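Local coordinates for transcriptional regulator AcuR (Rhodobacter sphaeroides 2.4.1, PDB 3BRU), which represses transcription of its own operon, probably by binding two operator sequences in the promoter, at residues A[32-43]-A[70-81]. Residues are numbered along the deposited sequence; the frame is centred on the assembly and turned at random.
Sequences HQSLIRAGLEHL and YFRNKADFGLAL
Leu81 drives its isobutyl group into helix 31-45 as a knob among Ile36, Gly39, Leu40 and Leu43, joining the first helix of the TetR-type DNA-binding domain to helix 74-97, which follows the predicted helix-turn-helix. The axes of helical residues 32-43 and 74-81 cross almost perpendicularly, approaching to 10.1 Å at their closest, and no direct hydrogen bond joins the two segments. Gly39 suits its place because a CB would clash with Leu81 and Phe77; Gly39 CA lies 3.8 Å from Leu81 CD1. Leu81 CD2 meets Ile36 CD1, while Leu43 CD2 approaches Leu81 CD1.

Beside this knob, Phe77 inserts its ring between the helices. A chi1 of -173°, which sets CG opposite the backbone N, carries the Phe77 ring to the first helix, where its edge meets Leu35 O, which also accepts the helical bond from Gly39 N. Leu81 CD1 lies over one face of the Phe77 ring, toward its rim. Were Phe77 shortened to an alanine, the loss of its ring would probably open a gap beside Gly39 and take from Phe71 the contact that Phe77 CD1 makes over one of its faces. Phe71 in turn sits between Phe77 CD1 and Tyr70 CB on its two faces, and Leu35 CD1 meets its edge 4.0 Å from Phe71 CE2.

Towards solvent the packing gives way to polar aromatics. His32 turns its ring edge to the face of Tyr70, centroids 5.1 Å apart and planes at 59°, and its CB makes a CH-pi contact over the same ring. Tyrosine fits this exposed end because its hydroxyl can engage water: one water molecule accepts from His32 N at 3.0 Å and lies 2.8 Å from Tyr70 OH.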
ATOM      1  N   HIS A  32      24.599 -18.299  -0.716  1.00 20.71           N
ATOM      2  CA  HIS A  32      23.146 -18.281  -0.731  1.00 20.48           C
ATOM      3  C   HIS A  32      22.525 -17.397   0.357  1.00 20.98           C
ATOM      4  O   HIS A  32      21.656 -16.561   0.035  1.00 20.85           O
ATOM      5  CB  HIS A  32      22.596 -19.675  -0.581  1.00 20.57           C
ATOM      6  CG  HIS A  32      21.116 -19.770  -0.790  1.00 20.64           C
ATOM      7  ND1 HIS A  32      20.221 -19.865   0.254  1.00 20.75           N
ATOM      8  CD2 HIS A  32      20.374 -19.795  -1.924  1.00 19.62           C
ATOM      9  CE1 HIS A  32      18.993 -19.950  -0.229  1.00 18.71           C
ATOM     10  NE2 HIS A  32      19.060 -19.917  -1.547  1.00 18.08           N
ATOM     11  N   GLN A  33      22.922 -17.561   1.633  1.00 20.45           N
ATOM     12  CA  GLN A  33      22.363 -16.644   2.623  1.00 19.62           C
ATOM     13  C   GLN A  33      22.669 -15.188   2.338  1.00 19.55           C
ATOM     14  O   GLN A  33      21.825 -14.361   2.609  1.00 19.75           O
ATOM     15  CB  GLN A  33      22.544 -17.021   4.106  1.00 19.45           C
ATOM     16  CG  GLN A  33      23.768 -16.587   4.900  1.00 20.67           C
ATOM     17  CD  GLN A  33      23.970 -15.099   5.220  1.00 20.98           C
ATOM     18  OE1 GLN A  33      25.107 -14.676   5.296  1.00 22.52           O
ATOM     19  NE2 GLN A  33      22.917 -14.333   5.440  1.00 20.43           N
ATOM     20  N   SER A  34      23.850 -14.882   1.804  1.00 18.68           N
ATOM     21  CA  SER A  34      24.239 -13.506   1.543  1.00 18.90           C
ATOM     22  C   SER A  34      23.313 -12.912   0.491  1.00 18.87           C
ATOM     23  O   SER A  34      22.917 -11.747   0.605  1.00 19.56           O
ATOM     24  CB  SER A  34      25.672 -13.398   1.022  1.00 17.93           C
ATOM     25  OG  SER A  34      26.566 -13.922   1.957  1.00 20.92           O
ATOM     26  N   LEU A  35      23.010 -13.705  -0.541  1.00 18.53           N
ATOM     27  CA  LEU A  35      22.139 -13.294  -1.650  1.00 17.47           C
ATOM     28  C   LEU A  35      20.737 -13.005  -1.130  1.00 17.49           C
ATOM     29  O   LEU A  35      20.207 -11.916  -1.369  1.00 17.73           O
ATOM     30  CB  LEU A  35      22.126 -14.337  -2.758  1.00 16.77           C
ATOM     31  CG  LEU A  35      23.419 -14.371  -3.583  1.00 16.93           C
ATOM     32  CD1 LEU A  35      23.417 -15.539  -4.585  1.00 15.35           C
ATOM     33  CD2 LEU A  35      23.770 -13.024  -4.278  1.00 14.36           C
ATOM     34  N   ILE A  36      20.173 -13.941  -0.362  1.00 16.75           N
ATOM     35  CA  ILE A  36      18.847 -13.760   0.208  1.00 16.36           C
ATOM     36  C   ILE A  36      18.782 -12.522   1.121  1.00 16.98           C
ATOM     37  O   ILE A  36      17.858 -11.688   0.984  1.00 15.99           O
ATOM     38  CB  ILE A  36      18.424 -15.013   0.947  1.00 16.54           C
ATOM     39  CG1 ILE A  36      18.290 -16.189  -0.041  1.00 14.42           C
ATOM     40  CG2 ILE A  36      17.154 -14.758   1.803  1.00 16.21           C
ATOM     41  CD1 ILE A  36      17.058 -16.156  -0.969  1.00 10.44           C
ATOM     42  N   ARG A  37      19.763 -12.405   2.027  1.00 16.55           N
ATOM     43  CA  ARG A  37      19.908 -11.250   2.908  1.00 17.51           C
ATOM     44  C   ARG A  37      19.881  -9.918   2.145  1.00 17.80           C
ATOM     45  O   ARG A  37      19.066  -9.021   2.456  1.00 18.77           O
ATOM     46  CB  ARG A  37      21.212 -11.321   3.688  1.00 17.50           C
ATOM     47  CG  ARG A  37      21.480 -10.034   4.492  1.00 21.53           C
ATOM     48  CD  ARG A  37      21.009 -10.142   5.943  1.00 26.28           C
ATOM     49  NE  ARG A  37      19.696 -10.781   6.110  1.00 28.25           N
ATOM     50  CZ  ARG A  37      18.585 -10.154   6.512  1.00 30.99           C
ATOM     51  NH1 ARG A  37      18.622  -8.853   6.796  1.00 30.19           N
ATOM     52  NH2 ARG A  37      17.440 -10.829   6.654  1.00 27.56           N
ATOM     53  N   ALA A  38      20.784  -9.779   1.174  1.00 16.78           N
ATOM     54  CA  ALA A  38      20.869  -8.594   0.384  1.00 16.88           C
ATOM     55  C   ALA A  38      19.567  -8.376  -0.378  1.00 17.46           C
ATOM     56  O   ALA A  38      19.160  -7.253  -0.572  1.00 17.88           O
ATOM     57  CB  ALA A  38      22.054  -8.699  -0.584  1.00 17.40           C
ATOM     58  N   GLY A  39      18.921  -9.450  -0.836  1.00 17.47           N
ATOM     59  CA  GLY A  39      17.669  -9.341  -1.543  1.00 17.29           C
ATOM     60  C   GLY A  39      16.591  -8.763  -0.666  1.00 18.63           C
ATOM     61  O   GLY A  39      15.923  -7.794  -1.080  1.00 20.18           O
ATOM     62  N   LEU A  40      16.410  -9.353   0.531  1.00 19.15           N
ATOM     63  CA  LEU A  40      15.417  -8.921   1.528  1.00 19.40           C
ATOM     64  C   LEU A  40      15.637  -7.498   1.956  1.00 20.50           C
ATOM     65  O   LEU A  40      14.671  -6.728   2.028  1.00 21.97           O
ATOM     66  CB  LEU A  40      15.370  -9.830   2.764  1.00 18.90           C
ATOM     67  CG  LEU A  40      14.894 -11.276   2.538  1.00 17.53           C
ATOM     68  CD1 LEU A  40      15.120 -12.153   3.750  1.00 14.34           C
ATOM     69  CD2 LEU A  40      13.421 -11.378   2.036  1.00 14.04           C
ATOM     70  N   GLU A  41      16.880  -7.121   2.197  1.00 20.84           N
ATOM     71  CA  GLU A  41      17.170  -5.759   2.620  1.00 22.74           C
ATOM     72  C   GLU A  41      16.828  -4.730   1.558  1.00 22.42           C
ATOM     73  O   GLU A  41      16.191  -3.728   1.860  1.00 23.21           O
ATOM     74  CB  GLU A  41      18.623  -5.610   3.074  1.00 22.15           C
ATOM     75  CG  GLU A  41      18.908  -6.356   4.383  1.00 24.22           C
ATOM     76  CD  GLU A  41      20.388  -6.320   4.793  1.00 25.42           C
ATOM     77  OE1 GLU A  41      21.175  -5.746   4.001  1.00 29.91           O
ATOM     78  OE2 GLU A  41      20.770  -6.876   5.880  1.00 27.68           O
ATOM     79  N   HIS A  42      17.226  -4.991   0.321  1.00 22.18           N
ATOM     80  CA  HIS A  42      17.107  -4.019  -0.760  1.00 21.95           C
ATOM     81  C   HIS A  42      15.682  -3.892  -1.256  1.00 21.88           C
ATOM     82  O   HIS A  42      15.241  -2.798  -1.540  1.00 21.59           O
ATOM     83  CB  HIS A  42      18.033  -4.362  -1.930  1.00 22.04           C
ATOM     84  CG  HIS A  42      19.466  -4.013  -1.693  1.00 23.10           C
ATOM     85  ND1 HIS A  42      20.114  -3.009  -2.384  1.00 25.22           N
ATOM     86  CD2 HIS A  42      20.370  -4.511  -0.816  1.00 24.70           C
ATOM     87  CE1 HIS A  42      21.358  -2.912  -1.950  1.00 26.61           C
ATOM     88  NE2 HIS A  42      21.545  -3.827  -1.012  1.00 25.66           N
ATOM     89  N   LEU A  43      14.956  -5.005  -1.344  1.00 22.10           N
ATOM     90  CA  LEU A  43      13.539  -4.957  -1.754  1.00 22.00           C
ATOM     91  C   LEU A  43      12.510  -4.531  -0.707  1.00 21.61           C
ATOM     92  O   LEU A  43      11.377  -4.127  -1.075  1.00 21.86           O
ATOM     93  CB  LEU A  43      13.089  -6.285  -2.328  1.00 22.35           C
ATOM     94  CG  LEU A  43      13.366  -6.527  -3.802  1.00 23.20           C
ATOM     95  CD1 LEU A  43      14.869  -6.510  -4.095  1.00 23.86           C
ATOM     96  CD2 LEU A  43      12.740  -7.887  -4.156  1.00 22.53           C
ATOM     97  N   TYR A  70      22.402 -20.621  -8.363  1.00 23.47           N
ATOM     98  CA  TYR A  70      21.204 -20.794  -7.583  1.00 21.93           C
ATOM     99  C   TYR A  70      19.956 -20.300  -8.293  1.00 22.32           C
ATOM    100  O   TYR A  70      18.889 -20.860  -8.101  1.00 22.72           O
ATOM    101  CB  TYR A  70      21.372 -20.078  -6.237  1.00 20.75           C
ATOM    102  CG  TYR A  70      22.361 -20.757  -5.298  1.00 21.23           C
ATOM    103  CD1 TYR A  70      22.070 -22.001  -4.714  1.00 19.92           C
ATOM    104  CD2 TYR A  70      23.593 -20.171  -4.998  1.00 18.91           C
ATOM    105  CE1 TYR A  70      22.982 -22.630  -3.840  1.00 20.10           C
ATOM    106  CE2 TYR A  70      24.511 -20.795  -4.154  1.00 19.03           C
ATOM    107  CZ  TYR A  70      24.195 -22.018  -3.568  1.00 19.90           C
ATOM    108  OH  TYR A  70      25.081 -22.623  -2.726  1.00 19.90           O
ATOM    109  N   PHE A  71      20.055 -19.239  -9.084  1.00 22.49           N
ATOM    110  CA  PHE A  71      18.836 -18.601  -9.618  1.00 23.77           C
ATOM    111  C   PHE A  71      18.988 -18.446 -11.101  1.00 24.39           C
ATOM    112  O   PHE A  71      20.096 -18.171 -11.567  1.00 24.37           O
ATOM    113  CB  PHE A  71      18.588 -17.239  -8.948  1.00 23.80           C
ATOM    114  CG  PHE A  71      18.612 -17.304  -7.431  1.00 24.12           C
ATOM    115  CD1 PHE A  71      17.619 -17.996  -6.731  1.00 21.39           C
ATOM    116  CD2 PHE A  71      19.651 -16.710  -6.713  1.00 22.62           C
ATOM    117  CE1 PHE A  71      17.655 -18.066  -5.354  1.00 22.39           C
ATOM    118  CE2 PHE A  71      19.687 -16.776  -5.339  1.00 22.37           C
ATOM    119  CZ  PHE A  71      18.688 -17.444  -4.654  1.00 22.37           C
ATOM    120  N   ARG A  72      17.929 -18.674 -11.872  1.00 25.14           N
ATOM    121  CA  ARG A  72      18.171 -18.577 -13.305  1.00 25.95           C
ATOM    122  C   ARG A  72      18.171 -17.158 -13.806  1.00 25.23           C
ATOM    123  O   ARG A  72      18.838 -16.849 -14.775  1.00 25.62           O
ATOM    124  CB  ARG A  72      17.376 -19.542 -14.199  1.00 26.49           C
ATOM    125  CG  ARG A  72      16.055 -20.001 -13.746  1.00 30.11           C
ATOM    126  CD  ARG A  72      15.412 -20.682 -14.969  1.00 37.58           C
ATOM    127  NE  ARG A  72      14.217 -21.464 -14.644  1.00 42.23           N
ATOM    128  CZ  ARG A  72      13.062 -20.953 -14.203  1.00 44.52           C
ATOM    129  NH1 ARG A  72      12.919 -19.638 -14.001  1.00 45.87           N
ATOM    130  NH2 ARG A  72      12.044 -21.766 -13.950  1.00 44.55           N
ATOM    131  N   ASN A  73      17.466 -16.300 -13.095  1.00 25.26           N
ATOM    132  CA  ASN A  73      17.366 -14.877 -13.415  1.00 25.43           C
ATOM    133  C   ASN A  73      16.796 -14.114 -12.215  1.00 25.40           C
ATOM    134  O   ASN A  73      16.435 -14.721 -11.187  1.00 24.90           O
ATOM    135  CB  ASN A  73      16.483 -14.649 -14.661  1.00 24.91           C
ATOM    136  CG  ASN A  73      15.187 -15.487 -14.650  1.00 25.99           C
ATOM    137  OD1 ASN A  73      14.572 -15.748 -13.612  1.00 26.33           O
ATOM    138  ND2 ASN A  73      14.784 -15.920 -15.818  1.00 26.30           N
ATOM    139  N   LYS A  74      16.701 -12.791 -12.373  1.00 25.15           N
ATOM    140  CA  LYS A  74      16.099 -11.902 -11.369  1.00 24.37           C
ATOM    141  C   LYS A  74      14.683 -12.364 -10.934  1.00 23.71           C
ATOM    142  O   LYS A  74      14.350 -12.323  -9.759  1.00 23.21           O
ATOM    143  CB  LYS A  74      16.100 -10.466 -11.905  1.00 23.71           C
ATOM    144  CG  LYS A  74      15.969  -9.390 -10.862  1.00 22.68           C
ATOM    145  CD  LYS A  74      15.241  -8.152 -11.447  1.00 22.39           C
ATOM    146  CE  LYS A  74      15.349  -6.934 -10.556  1.00 19.60           C
ATOM    147  NZ  LYS A  74      14.781  -5.681 -11.249  1.00 21.18           N
ATOM    148  N   ALA A  75      13.870 -12.829 -11.876  1.00 23.47           N
ATOM    149  CA  ALA A  75      12.519 -13.296 -11.553  1.00 23.65           C
ATOM    150  C   ALA A  75      12.519 -14.532 -10.641  1.00 23.48           C
ATOM    151  O   ALA A  75      11.708 -14.619  -9.739  1.00 24.76           O
ATOM    152  CB  ALA A  75      11.699 -13.545 -12.833  1.00 23.11           C
ATOM    153  N   ASP A  76      13.423 -15.472 -10.865  1.00 23.08           N
ATOM    154  CA  ASP A  76      13.514 -16.696 -10.066  1.00 23.46           C
ATOM    155  C   ASP A  76      14.031 -16.361  -8.656  1.00 22.39           C
ATOM    156  O   ASP A  76      13.574 -16.925  -7.656  1.00 22.25           O
ATOM    157  CB  ASP A  76      14.456 -17.684 -10.773  1.00 25.22           C
ATOM    158  CG  ASP A  76      14.400 -19.117 -10.178  1.00 30.76           C
ATOM    159  OD1 ASP A  76      13.272 -19.578  -9.868  1.00 37.93           O
ATOM    160  OD2 ASP A  76      15.472 -19.797 -10.035  1.00 34.77           O
ATOM    161  N   PHE A  77      14.999 -15.446  -8.602  1.00 20.55           N
ATOM    162  CA  PHE A  77      15.452 -14.792  -7.374  1.00 19.21           C
ATOM    163  C   PHE A  77      14.365 -14.087  -6.558  1.00 18.97           C
ATOM    164  O   PHE A  77      14.205 -14.366  -5.354  1.00 19.04           O
ATOM    165  CB  PHE A  77      16.573 -13.807  -7.702  1.00 18.41           C
ATOM    166  CG  PHE A  77      17.232 -13.199  -6.497  1.00 18.30           C
ATOM    167  CD1 PHE A  77      17.722 -13.984  -5.476  1.00 19.24           C
ATOM    168  CD2 PHE A  77      17.376 -11.826  -6.390  1.00 20.45           C
ATOM    169  CE1 PHE A  77      18.361 -13.426  -4.398  1.00 17.86           C
ATOM    170  CE2 PHE A  77      17.990 -11.265  -5.303  1.00 18.02           C
ATOM    171  CZ  PHE A  77      18.495 -12.062  -4.321  1.00 17.79           C
ATOM    172  N   GLY A  78      13.650 -13.156  -7.184  1.00 18.10           N
ATOM    173  CA  GLY A  78      12.457 -12.567  -6.581  1.00 18.46           C
ATOM    174  C   GLY A  78      11.452 -13.556  -5.977  1.00 18.98           C
ATOM    175  O   GLY A  78      10.962 -13.323  -4.875  1.00 20.41           O
ATOM    176  N   LEU A  79      11.126 -14.658  -6.668  1.00 18.58           N
ATOM    177  CA  LEU A  79      10.241 -15.691  -6.093  1.00 18.19           C
ATOM    178  C   LEU A  79      10.817 -16.433  -4.907  1.00 18.20           C
ATOM    179  O   LEU A  79      10.094 -16.792  -3.985  1.00 19.16           O
ATOM    180  CB  LEU A  79       9.805 -16.705  -7.153  1.00 18.51           C
ATOM    181  CG  LEU A  79       8.840 -16.176  -8.220  1.00 18.78           C
ATOM    182  CD1 LEU A  79       8.820 -17.127  -9.417  1.00 20.88           C
ATOM    183  CD2 LEU A  79       7.450 -16.009  -7.646  1.00 20.36           C
ATOM    184  N   ALA A  80      12.116 -16.686  -4.944  1.00 18.29           N
ATOM    185  CA  ALA A  80      12.843 -17.244  -3.819  1.00 19.10           C
ATOM    186  C   ALA A  80      12.795 -16.304  -2.621  1.00 19.39           C
ATOM    187  O   ALA A  80      12.745 -16.769  -1.481  1.00 20.41           O
ATOM    188  CB  ALA A  80      14.322 -17.532  -4.200  1.00 17.83           C
ATOM    189  N   LEU A  81      12.853 -14.992  -2.869  1.00 19.66           N
ATOM    190  CA  LEU A  81      12.781 -14.017  -1.770  1.00 18.98           C
ATOM    191  C   LEU A  81      11.418 -14.010  -1.126  1.00 18.28           C
ATOM    192  O   LEU A  81      11.336 -13.866   0.066  1.00 17.65           O
ATOM    193  CB  LEU A  81      13.161 -12.589  -2.196  1.00 18.31           C
ATOM    194  CG  LEU A  81      14.592 -12.379  -2.666  1.00 18.39           C
ATOM    195  CD1 LEU A  81      14.728 -10.985  -3.286  1.00 17.20           C
ATOM    196  CD2 LEU A  81      15.580 -12.597  -1.533  1.00 13.87           C
TER
HETATM  197  O   HOH W   1      25.861 -21.064  -0.520  1.00 41.77           O